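Local atomic coordinates of GCN5-related N-acetyltransferase:Aminotransferase, class-II (Rhodopseudomonas palustris, PDB entry 2FIW), a protein that binds acetyl coenzyme A and probably transfers its acetyl group to an amino group of an acceptor, as other GCN5-related N-acetyltransferases do. Residues Val20-Phe25 against Pro73-Ala77; Ile24-Ile29 against Tyr89-Asp93; Tyr136-Asn142 against Asn153-Lys158. All blocks are in the same frame, centred on the assembly; numbering follows the deposited sequence.

Contact 1 (Val20-Phe25 against Pro73-Ala77); sequences VTAAIF and PVGFA
Thr-21 lays its methyl on the ring of Phe-76: CG2 stands 3.4 Å from the ring centroid and only 4° off the normal, a CH-pi contact over the middle of one face. The edge of the same ring meets the next turn of the helix. Phe-25 CB lies in the ring plane, 4.0 Å from Phe-76 CE1, and Ile-24 CG2 approaches Phe-76 CD1 at 4.1 Å. The ring owes this place to its first torsion (chi1 77°), which sets CG between the backbone N and the carbonyl carbon and lifts the ring off the strand under residues 21-25. Ile-24 works with two branches: while CG2 borders the ring, CG1 carries CD1 along the strand to Gly-75 N, 3.7 Å away, and to CB of Pro-73. One turn earlier, Val-20 CG2 extends this apolar row, touching Pro-73 CG at 4.0 Å. Replacing Phe-76 by an alanine would probably open a gap beneath the helix, leaving the Thr-21 methyl without its ring face and Ile-24 CG2 and Phe-25 CB without their edge partner. Farther out, the Thr-21 hydroxyl hydrogen-bonds Asp-17 O, four residues earlier in the chain, and Ile-66 and Thr-64 of the adjoining strand flank the interface. Val-74 and Gly-75 both face Ala-67 in a classic beta bulge. The axes of segments 20-25 and 73-77 pass 8.4 Å apart at 85°; here helix 18-32 packs on the mixed sheet of the GNAT fold.

Contact 2 (Ile24-Ile29 against Tyr89-Asp93); sequences IFVASI and YVHPD. With ACO (acetyl coenzyme *a), chain C.
Ser-28 OG lies 3.0 Å from Val-90 O and 2.6 Å from O9P, a pantetheine carbonyl oxygen of acetyl coenzyme A. O9P also accepts a hydrogen bond from Val-90 N (3.0 Å, 160°), and Leu-88 O is hydrogen-bonded to the cofactor too; the pantetheine thus runs along the end of strand 84-90 much like an added strand, the binding mode familiar from the GNAT fold. A first torsion of -174° swings the Ser-28 hydroxyl away from its own backbone N and across to this strand end. The Tyr-89 ring lies between Phe-25 of the helix and the pantetheine arm. The edge of Phe-25 is turned to one face of the Tyr-89 ring in a T-shaped pair, centroids 4.8 Å apart and planes at 65°, with Phe-25 CD2 over the centre of the Tyr-89 ring. Ile-29 CG1 comes obliquely to Tyr-89 CE1 at 3.9 Å, while C6P of the cofactor lies 3.6 Å from Tyr-89 CD1. The tyrosine hydroxyl is held farther out by Trp-45 NE1. Beyond the strand the chain turns back against the helix: Ala-27 CB touches both Pro-92 CD and His-91 NE2, and Pro-92 CG rests 3.4 Å from Ala-27 O.

Contact 3 (Tyr136-Asn142 against Asn153-Lys158); sequences YVAKQRN and NTTMTK
The ring of Tyr-136 carries the Lys-158 chain across one face, CB 3.6 Å above its centre, while Met-156 O lies in plane at its edge; Phe-131 pairs with it edge-to-face. Lys-158 runs extended from there, its CD reaching Tyr-136 CE1. The amide of Asn-142 spends both N-H groups in its own plane: ND2 donates to Asn-153 OD1 (2.7 Å), nearly along that C=O axis, and to Thr-155 OG1 (2.9 Å). The two asparagine amides stand 75° apart. On the other face of the hairpin the guanidinium of Arg-141 meets Thr-154 OG1 edge-on through a weak bond from NE, and a water accepts from OG1 and, weakly, from Arg-141 NH2; the stronger partner of Arg-141 is Asp-125. The antiparallel ladder breaks register at a classic bulge, where Lys-139 and Gln-140 both face Thr-155: Thr-155 O takes Lys-139 N at 2.7 Å and, weakly, Gln-140 N at 3.3 Å. Strand 149-159 continues the sheet to strand 118-123, on which Asp-122 holds Thr-155 OG1. Selenomethionine Met-156 turns to Ala-128 and Phe-131 of helix 128-132, and Glu-108 of helix 99-112 hydrogen-bonds Tyr-136 OH and salt-bridges Lys-158 NZ.

In the fold
Near the N terminus, helix 18-32 opens two long loops. Contact 1 closes the first when strand 72-80 comes back beneath the helix; contact 2, from the same start, closes a longer one that overlaps but does not cross it, at the end of strand 84-90. The two share Ile-24 and Phe-25, and their strands are sheet neighbours, joined where Phe-76 N meets Tyr-89 O. Contact 3 follows in series, a short hairpin closure of strands 137-146 and 149-159. Its centre is about 22 Å from that of contact 2, on the opposite side of the chain's centre. One sheet therefore connects all three: the helix covers interior strands 72-80 and 84-90, while the hairpin puts strand 137-146 at the margin.

Contact 1 (Val20-Phe25 against Pro73-Ala77)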
loop_
_atom_site.group_PDB
_atom_site.type_symbol
_atom_site.label_atom_id
_atom_site.label_comp_id
_atom_site.label_asym_id
_atom_site.label_seq_id
_atom_site.Cartn_x
_atom_site.Cartn_y
_atom_site.Cartn_z
ATOM N N VAL A 20 4.708 4.209 -13.858
ATOM C CA VAL A 20 5.555 4.405 -12.672
ATOM C C VAL A 20 4.950 3.747 -11.418
ATOM O O VAL A 20 5.672 3.304 -10.532
ATOM C CB VAL A 20 5.942 5.915 -12.407
ATOM C CG1 VAL A 20 6.469 6.595 -13.689
ATOM C CG2 VAL A 20 4.778 6.708 -11.819
ATOM N N THR A 21 3.621 3.686 -11.360
ATOM C CA THR A 21 2.912 3.089 -10.239
ATOM C C THR A 21 3.117 1.575 -10.250
ATOM O O THR A 21 3.340 0.971 -9.205
ATOM C CB THR A 21 1.391 3.431 -10.281
ATOM O OG1 THR A 21 1.230 4.849 -10.363
ATOM C CG2 THR A 21 0.721 2.991 -9.031
ATOM N N ALA A 22 3.017 0.985 -11.438
ATOM C CA ALA A 22 3.227 -0.436 -11.638
ATOM C C ALA A 22 4.665 -0.786 -11.329
ATOM O O ALA A 22 4.919 -1.841 -10.788
ATOM C CB ALA A 22 2.854 -0.859 -13.074
ATOM N N ALA A 23 5.583 0.128 -11.641
ATOM C CA ALA A 23 6.997 -0.010 -11.341
ATOM C C ALA A 23 7.351 0.076 -9.849
ATOM O O ALA A 23 8.234 -0.646 -9.372
ATOM C CB ALA A 23 7.797 0.996 -12.140
ATOM N N ILE A 24 6.676 0.946 -9.105
ATOM C CA ILE A 24 6.904 1.049 -7.650
ATOM C C ILE A 24 6.391 -0.213 -6.958
ATOM O O ILE A 24 6.984 -0.693 -5.992
ATOM C CB ILE A 24 6.196 2.307 -7.038
ATOM C CG1 ILE A 24 6.951 3.588 -7.406
ATOM C CG2 ILE A 24 6.071 2.192 -5.528
ATOM C CD1 ILE A 24 6.097 4.856 -7.321
ATOM N N PHE A 25 5.271 -0.721 -7.471
ATOM C CA PHE A 25 4.555 -1.867 -6.938
ATOM C C PHE A 25 5.406 -3.145 -7.073
ATOM O O PHE A 25 5.631 -3.846 -6.077
ATOM C CB PHE A 25 3.211 -1.956 -7.673
ATOM C CG PHE A 25 2.447 -3.246 -7.476
ATOM C CD1 PHE A 25 2.551 -4.286 -8.411
ATOM C CD2 PHE A 25 1.541 -3.378 -6.426
ATOM C CE1 PHE A 25 1.810 -5.455 -8.255
ATOM C CE2 PHE A 25 0.805 -4.530 -6.249
ATOM C CZ PHE A 25 0.922 -5.579 -7.165
ATOM N N PRO A 73 7.861 10.275 -8.147
ATOM C CA PRO A 73 7.017 9.345 -7.402
ATOM C C PRO A 73 7.841 8.248 -6.715
ATOM O O PRO A 73 8.659 7.581 -7.361
ATOM C CB PRO A 73 6.107 8.755 -8.488
ATOM C CG PRO A 73 6.147 9.752 -9.595
ATOM C CD PRO A 73 7.551 10.221 -9.584
ATOM N N VAL A 74 7.613 8.087 -5.414
ATOM C CA VAL A 74 8.407 7.205 -4.568
ATOM C C VAL A 74 7.524 6.233 -3.769
ATOM O O VAL A 74 8.045 5.427 -3.001
ATOM C CB VAL A 74 9.308 8.008 -3.557
ATOM C CG1 VAL A 74 10.311 8.891 -4.298
ATOM C CG2 VAL A 74 8.482 8.841 -2.589
ATOM N N GLY A 75 6.204 6.332 -3.951
ATOM C CA GLY A 75 5.238 5.549 -3.188
ATOM C C GLY A 75 3.809 5.877 -3.572
ATOM O O GLY A 75 3.539 6.948 -4.122
ATOM N N PHE A 76 2.890 4.949 -3.305
ATOM C CA PHE A 76 1.468 5.205 -3.517
ATOM C C PHE A 76 0.592 4.371 -2.563
ATOM O O PHE A 76 1.030 3.343 -1.996
ATOM C CB PHE A 76 1.059 4.990 -4.996
ATOM C CG PHE A 76 0.919 3.541 -5.375
ATOM C CD1 PHE A 76 2.054 2.771 -5.671
ATOM C CD2 PHE A 76 -0.338 2.928 -5.387
ATOM C CE1 PHE A 76 1.923 1.424 -6.002
ATOM C CE2 PHE A 76 -0.478 1.586 -5.722
ATOM C CZ PHE A 76 0.656 0.832 -6.033
ATOM N N ALA A 77 -0.635 4.827 -2.359
ATOM C CA ALA A 77 -1.584 4.068 -1.560
ATOM C C ALA A 77 -2.988 4.280 -2.107
ATOM O O ALA A 77 -3.252 5.262 -2.800
ATOM C CB ALA A 77 -1.493 4.452 -0.083
#

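Contact 2 (Ile24-Ile29 against Tyr89-Asp93)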
loop_
_atom_site.group_PDB
_atom_site.type_symbol
_atom_site.label_atom_id
_atom_site.label_comp_id
_atom_site.label_asym_id
_atom_site.label_seq_id
_atom_site.Cartn_x
_atom_site.Cartn_y
_atom_site.Cartn_z
ATOM N N ILE A 24 6.676 0.946 -9.105
ATOM C CA ILE A 24 6.904 1.049 -7.650
ATOM C C ILE A 24 6.391 -0.213 -6.958
ATOM O O ILE A 24 6.984 -0.693 -5.992
ATOM C CB ILE A 24 6.196 2.307 -7.038
ATOM C CG1 ILE A 24 6.951 3.588 -7.406
ATOM C CG2 ILE A 24 6.071 2.192 -5.528
ATOM C CD1 ILE A 24 6.097 4.856 -7.321
ATOM N N PHE A 25 5.271 -0.721 -7.471
ATOM C CA PHE A 25 4.555 -1.867 -6.938
ATOM C C PHE A 25 5.406 -3.145 -7.073
ATOM O O PHE A 25 5.631 -3.846 -6.077
ATOM C CB PHE A 25 3.211 -1.956 -7.673
ATOM C CG PHE A 25 2.447 -3.246 -7.476
ATOM C CD1 PHE A 25 2.551 -4.286 -8.411
ATOM C CD2 PHE A 25 1.541 -3.378 -6.426
ATOM C CE1 PHE A 25 1.810 -5.455 -8.255
ATOM C CE2 PHE A 25 0.805 -4.530 -6.249
ATOM C CZ PHE A 25 0.922 -5.579 -7.165
ATOM N N VAL A 26 5.905 -3.426 -8.278
ATOM C CA VAL A 26 6.718 -4.625 -8.463
ATOM C C VAL A 26 8.071 -4.521 -7.751
ATOM O O VAL A 26 8.532 -5.521 -7.209
ATOM C CB VAL A 26 6.878 -5.114 -9.960
ATOM C CG1 VAL A 26 5.657 -4.821 -10.786
ATOM C CG2 VAL A 26 8.115 -4.573 -10.601
ATOM N N ALA A 27 8.696 -3.337 -7.733
ATOM C CA ALA A 27 9.997 -3.184 -7.081
ATOM C C ALA A 27 9.882 -3.303 -5.567
ATOM O O ALA A 27 10.752 -3.866 -4.913
ATOM C CB ALA A 27 10.627 -1.884 -7.469
ATOM N N SER A 28 8.795 -2.771 -5.018
ATOM C CA SER A 28 8.477 -2.866 -3.589
ATOM C C SER A 28 8.301 -4.324 -3.147
ATOM O O SER A 28 8.803 -4.742 -2.109
ATOM C CB SER A 28 7.192 -2.085 -3.315
ATOM O OG SER A 28 6.911 -2.015 -1.931
ATOM N N ILE A 29 7.566 -5.090 -3.951
ATOM C CA ILE A 29 7.329 -6.504 -3.699
ATOM C C ILE A 29 8.618 -7.353 -3.810
ATOM O O ILE A 29 8.948 -8.109 -2.894
ATOM C CB ILE A 29 6.215 -7.024 -4.622
ATOM C CG1 ILE A 29 4.878 -6.372 -4.225
ATOM C CG2 ILE A 29 6.152 -8.583 -4.633
ATOM C CD1 ILE A 29 3.813 -6.488 -5.294
ATOM N N TYR A 89 2.379 0.888 -1.172
ATOM C CA TYR A 89 3.646 0.440 -1.766
ATOM C C TYR A 89 4.613 1.612 -1.877
ATOM O O TYR A 89 4.367 2.575 -2.602
ATOM C CB TYR A 89 3.422 -0.239 -3.138
ATOM C CG TYR A 89 2.560 -1.463 -3.029
ATOM C CD1 TYR A 89 3.126 -2.715 -2.763
ATOM C CD2 TYR A 89 1.166 -1.373 -3.142
ATOM C CE1 TYR A 89 2.326 -3.858 -2.618
ATOM C CE2 TYR A 89 0.348 -2.504 -3.000
ATOM C CZ TYR A 89 0.937 -3.748 -2.743
ATOM O OH TYR A 89 0.149 -4.880 -2.590
ATOM N N VAL A 90 5.697 1.535 -1.123
ATOM C CA VAL A 90 6.783 2.507 -1.193
ATOM C C VAL A 90 7.932 1.877 -1.960
ATOM O O VAL A 90 8.228 0.704 -1.757
ATOM C CB VAL A 90 7.245 2.920 0.233
ATOM C CG1 VAL A 90 8.430 3.948 0.177
ATOM C CG2 VAL A 90 6.049 3.477 1.025
ATOM N N HIS A 91 8.572 2.641 -2.840
ATOM C CA HIS A 91 9.719 2.145 -3.596
ATOM C C HIS A 91 10.795 1.708 -2.605
ATOM O O HIS A 91 10.964 2.373 -1.577
ATOM C CB HIS A 91 10.257 3.228 -4.544
ATOM C CG HIS A 91 11.174 2.699 -5.601
ATOM N ND1 HIS A 91 12.541 2.604 -5.420
ATOM C CD2 HIS A 91 10.918 2.191 -6.829
ATOM C CE1 HIS A 91 13.088 2.073 -6.502
ATOM N NE2 HIS A 91 12.127 1.820 -7.376
ATOM N N PRO A 92 11.491 0.573 -2.876
ATOM C CA PRO A 92 12.529 0.062 -1.960
ATOM C C PRO A 92 13.678 1.045 -1.667
ATOM O O PRO A 92 14.238 1.024 -0.587
ATOM C CB PRO A 92 13.057 -1.183 -2.673
ATOM C CG PRO A 92 12.566 -1.114 -4.045
ATOM C CD PRO A 92 11.319 -0.316 -4.039
ATOM N N ASP A 93 13.997 1.914 -2.619
ATOM C CA ASP A 93 15.001 2.946 -2.413
ATOM C C ASP A 93 14.570 4.088 -1.486
ATOM O O ASP A 93 15.407 4.896 -1.095
ATOM C CB ASP A 93 15.491 3.476 -3.765
ATOM C CG ASP A 93 16.305 2.431 -4.529
ATOM O OD1 ASP A 93 17.028 1.658 -3.864
ATOM O OD2 ASP A 93 16.217 2.365 -5.774
HETATM N N1A ACO C . 14.934 6.529 11.375
HETATM C C2A ACO C . 14.516 5.329 11.827
HETATM N N3A ACO C . 13.306 4.838 11.498
HETATM C C4A ACO C . 12.440 5.525 10.688
HETATM C C5A ACO C . 12.798 6.764 10.182
HETATM C C6A ACO C . 14.145 7.287 10.564
HETATM N N6A ACO C . 14.578 8.492 10.118
HETATM N N7A ACO C . 11.769 7.210 9.427
HETATM C C8A ACO C . 10.799 6.265 9.461
HETATM N N9A ACO C . 11.210 5.251 10.235
HETATM C C1B ACO C . 10.502 3.985 10.567
HETATM C C2B ACO C . 9.148 4.155 11.229
HETATM O O2B ACO C . 9.286 4.359 12.637
HETATM C C3B ACO C . 8.486 2.823 10.913
HETATM O O3B ACO C . 8.663 1.886 11.977
HETATM P P3B ACO C . 7.639 0.654 12.225
HETATM O O7A ACO C . 7.930 -0.399 11.162
HETATM O O8A ACO C . 6.266 1.266 12.068
HETATM O O9A ACO C . 7.982 0.227 13.635
HETATM C C4B ACO C . 9.178 2.311 9.643
HETATM O O4B ACO C . 10.299 3.165 9.408
HETATM C C5B ACO C . 8.267 2.348 8.415
HETATM O O5B ACO C . 7.630 3.634 8.373
HETATM P P1A ACO C . 7.548 4.531 7.041
HETATM O O1A ACO C . 8.930 5.033 6.679
HETATM O O2A ACO C . 6.416 5.499 7.303
HETATM O O3A ACO C . 7.042 3.429 5.972
HETATM P P2A ACO C . 7.779 3.115 4.596
HETATM O O4A ACO C . 9.064 2.399 4.911
HETATM O O5A ACO C . 7.808 4.386 3.796
HETATM O O6A ACO C . 6.764 2.087 3.864
HETATM C CBP ACO C . 5.654 -0.125 3.597
HETATM C CCP ACO C . 6.041 1.038 4.525
HETATM C CDP ACO C . 5.046 -1.223 4.461
HETATM C CEP ACO C . 4.647 0.351 2.562
HETATM C CAP ACO C . 6.884 -0.659 2.823
HETATM O OAP ACO C . 7.815 -1.323 3.695
HETATM C C9P ACO C . 6.627 -1.513 1.585
HETATM O O9P ACO C . 6.476 -0.940 0.396
HETATM N N8P ACO C . 6.588 -2.778 1.688
HETATM C C7P ACO C . 6.411 -3.804 0.651
HETATM C C6P ACO C . 5.007 -3.849 0.045
HETATM C C5P ACO C . 4.020 -4.154 1.130
HETATM O O5P ACO C . 4.247 -5.019 1.966
HETATM N N4P ACO C . 2.914 -3.425 1.128
HETATM C C3P ACO C . 1.839 -3.524 2.094
HETATM C C2P ACO C . 0.905 -4.626 1.622
HETATM S S1P ACO C . -0.576 -4.334 2.515
HETATM C C ACO C . -1.610 -3.647 1.403
HETATM O O ACO C . -1.167 -3.079 0.411
HETATM C CH3 ACO C . -2.913 -3.740 1.614
#

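Contact 3 (Tyr136-Asn142 against Asn153-Lys158)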
loop_
_atom_site.group_PDB
_atom_site.type_symbol
_atom_site.label_atom_id
_atom_site.label_comp_id
_atom_site.label_asym_id
_atom_site.label_seq_id
_atom_site.Cartn_x
_atom_site.Cartn_y
_atom_site.Cartn_z
ATOM N N TYR A 136 -3.526 -0.145 14.214
ATOM C CA TYR A 136 -4.268 -1.254 13.598
ATOM C C TYR A 136 -4.113 -2.527 14.421
ATOM O O TYR A 136 -2.995 -2.890 14.828
ATOM C CB TYR A 136 -3.817 -1.491 12.154
ATOM C CG TYR A 136 -4.230 -0.377 11.226
ATOM C CD1 TYR A 136 -3.564 0.856 11.246
ATOM C CD2 TYR A 136 -5.284 -0.551 10.327
ATOM C CE1 TYR A 136 -3.951 1.884 10.403
ATOM C CE2 TYR A 136 -5.671 0.465 9.479
ATOM C CZ TYR A 136 -5.002 1.676 9.523
ATOM O OH TYR A 136 -5.384 2.692 8.696
ATOM N N VAL A 137 -5.237 -3.202 14.657
ATOM C CA VAL A 137 -5.249 -4.378 15.508
ATOM C C VAL A 137 -5.624 -5.609 14.706
ATOM O O VAL A 137 -6.661 -5.628 14.044
ATOM C CB VAL A 137 -6.214 -4.190 16.707
ATOM C CG1 VAL A 137 -6.402 -5.500 17.479
ATOM C CG2 VAL A 137 -5.717 -3.064 17.626
ATOM N N ALA A 138 -4.778 -6.637 14.789
ATOM C CA ALA A 138 -4.969 -7.894 14.063
ATOM C C ALA A 138 -6.264 -8.583 14.461
ATOM O O ALA A 138 -6.499 -8.855 15.634
ATOM C CB ALA A 138 -3.798 -8.815 14.290
ATOM N N LYS A 139 -7.105 -8.861 13.476
ATOM C CA LYS A 139 -8.381 -9.494 13.734
ATOM C C LYS A 139 -8.471 -10.906 13.179
ATOM O O LYS A 139 -9.069 -11.778 13.811
ATOM C CB LYS A 139 -9.540 -8.630 13.210
ATOM C CG LYS A 139 -9.729 -7.300 13.976
ATOM C CD LYS A 139 -9.514 -7.462 15.501
ATOM C CE LYS A 139 -9.991 -6.262 16.284
ATOM N NZ LYS A 139 -11.483 -6.266 16.396
ATOM N N GLN A 140 -7.869 -11.136 12.013
ATOM C CA GLN A 140 -8.069 -12.390 11.284
ATOM C C GLN A 140 -6.901 -12.679 10.346
ATOM O O GLN A 140 -6.567 -11.862 9.489
ATOM C CB GLN A 140 -9.406 -12.333 10.513
ATOM C CG GLN A 140 -9.857 -13.627 9.856
ATOM C CD GLN A 140 -9.809 -14.820 10.802
ATOM O OE1 GLN A 140 -8.916 -15.661 10.706
ATOM N NE2 GLN A 140 -10.764 -14.889 11.733
ATOM N N ARG A 141 -6.273 -13.833 10.533
ATOM C CA ARG A 141 -5.247 -14.319 9.633
ATOM C C ARG A 141 -5.955 -14.958 8.433
ATOM O O ARG A 141 -6.898 -15.724 8.607
ATOM C CB ARG A 141 -4.328 -15.299 10.386
ATOM C CG ARG A 141 -3.203 -15.956 9.588
ATOM C CD ARG A 141 -1.832 -15.690 10.251
ATOM N NE ARG A 141 -1.235 -14.544 9.583
ATOM C CZ ARG A 141 -0.101 -14.527 8.889
ATOM N NH1 ARG A 141 0.695 -15.575 8.796
ATOM N NH2 ARG A 141 0.260 -13.392 8.308
ATOM N N ASN A 142 -5.540 -14.595 7.220
ATOM C CA ASN A 142 -6.147 -15.109 5.995
ATOM C C ASN A 142 -5.104 -15.656 5.049
ATOM O O ASN A 142 -3.909 -15.424 5.202
ATOM C CB ASN A 142 -6.905 -14.025 5.208
ATOM C CG ASN A 142 -7.523 -12.946 6.081
ATOM O OD1 ASN A 142 -8.468 -13.190 6.848
ATOM N ND2 ASN A 142 -7.019 -11.729 5.934
ATOM N N ASN A 153 -1.948 -13.239 4.869
ATOM C CA ASN A 153 -2.006 -11.871 5.360
ATOM C C ASN A 153 -2.905 -11.809 6.571
ATOM O O ASN A 153 -3.435 -12.826 6.994
ATOM C CB ASN A 153 -2.405 -10.841 4.275
ATOM C CG ASN A 153 -3.805 -11.048 3.735
ATOM O OD1 ASN A 153 -4.763 -11.240 4.485
ATOM N ND2 ASN A 153 -3.928 -10.986 2.419
ATOM N N THR A 154 -3.045 -10.625 7.150
ATOM C CA THR A 154 -3.842 -10.443 8.345
ATOM C C THR A 154 -4.745 -9.232 8.158
ATOM O O THR A 154 -4.284 -8.137 7.785
ATOM C CB THR A 154 -2.946 -10.229 9.591
ATOM O OG1 THR A 154 -1.865 -11.158 9.564
ATOM C CG2 THR A 154 -3.719 -10.442 10.881
ATOM N N THR A 155 -6.030 -9.444 8.418
ATOM C CA THR A 155 -6.999 -8.361 8.503
ATOM C C THR A 155 -6.754 -7.642 9.821
ATOM O O THR A 155 -6.672 -8.266 10.866
ATOM C CB THR A 155 -8.446 -8.893 8.427
ATOM O OG1 THR A 155 -8.589 -9.691 7.250
ATOM C CG2 THR A 155 -9.451 -7.748 8.387
HETATM N N MSE A 156 -6.583 -6.330 9.737
HETATM C CA MSE A 156 -6.273 -5.488 10.884
HETATM C C MSE A 156 -7.149 -4.258 10.758
HETATM O O MSE A 156 -7.295 -3.711 9.666
HETATM C CB MSE A 156 -4.798 -5.067 10.882
HETATM C CG MSE A 156 -3.814 -6.200 10.641
HETATM SE SE MSE A 156 -1.998 -5.677 10.912
HETATM C CE MSE A 156 -1.171 -7.207 10.280
ATOM N N THR A 157 -7.746 -3.836 11.867
ATOM C CA THR A 157 -8.690 -2.712 11.843
ATOM C C THR A 157 -8.260 -1.587 12.777
ATOM O O THR A 157 -7.619 -1.833 13.796
ATOM C CB THR A 157 -10.133 -3.156 12.200
ATOM O OG1 THR A 157 -10.137 -3.732 13.511
ATOM C CG2 THR A 157 -10.666 -4.185 11.199
ATOM N N LYS A 158 -8.597 -0.358 12.401
ATOM C CA LYS A 158 -8.356 0.810 13.239
ATOM C C LYS A 158 -9.622 1.649 13.394
ATOM O O LYS A 158 -10.272 1.999 12.398
ATOM C CB LYS A 158 -7.233 1.670 12.661
ATOM C CG LYS A 158 -6.786 2.815 13.577
ATOM C CD LYS A 158 -5.863 3.764 12.855
ATOM C CE LYS A 158 -5.384 4.870 13.763
ATOM N NZ LYS A 158 -4.301 5.666 13.111
HETATM O O HOH W 1 0.054 -10.272 7.979
#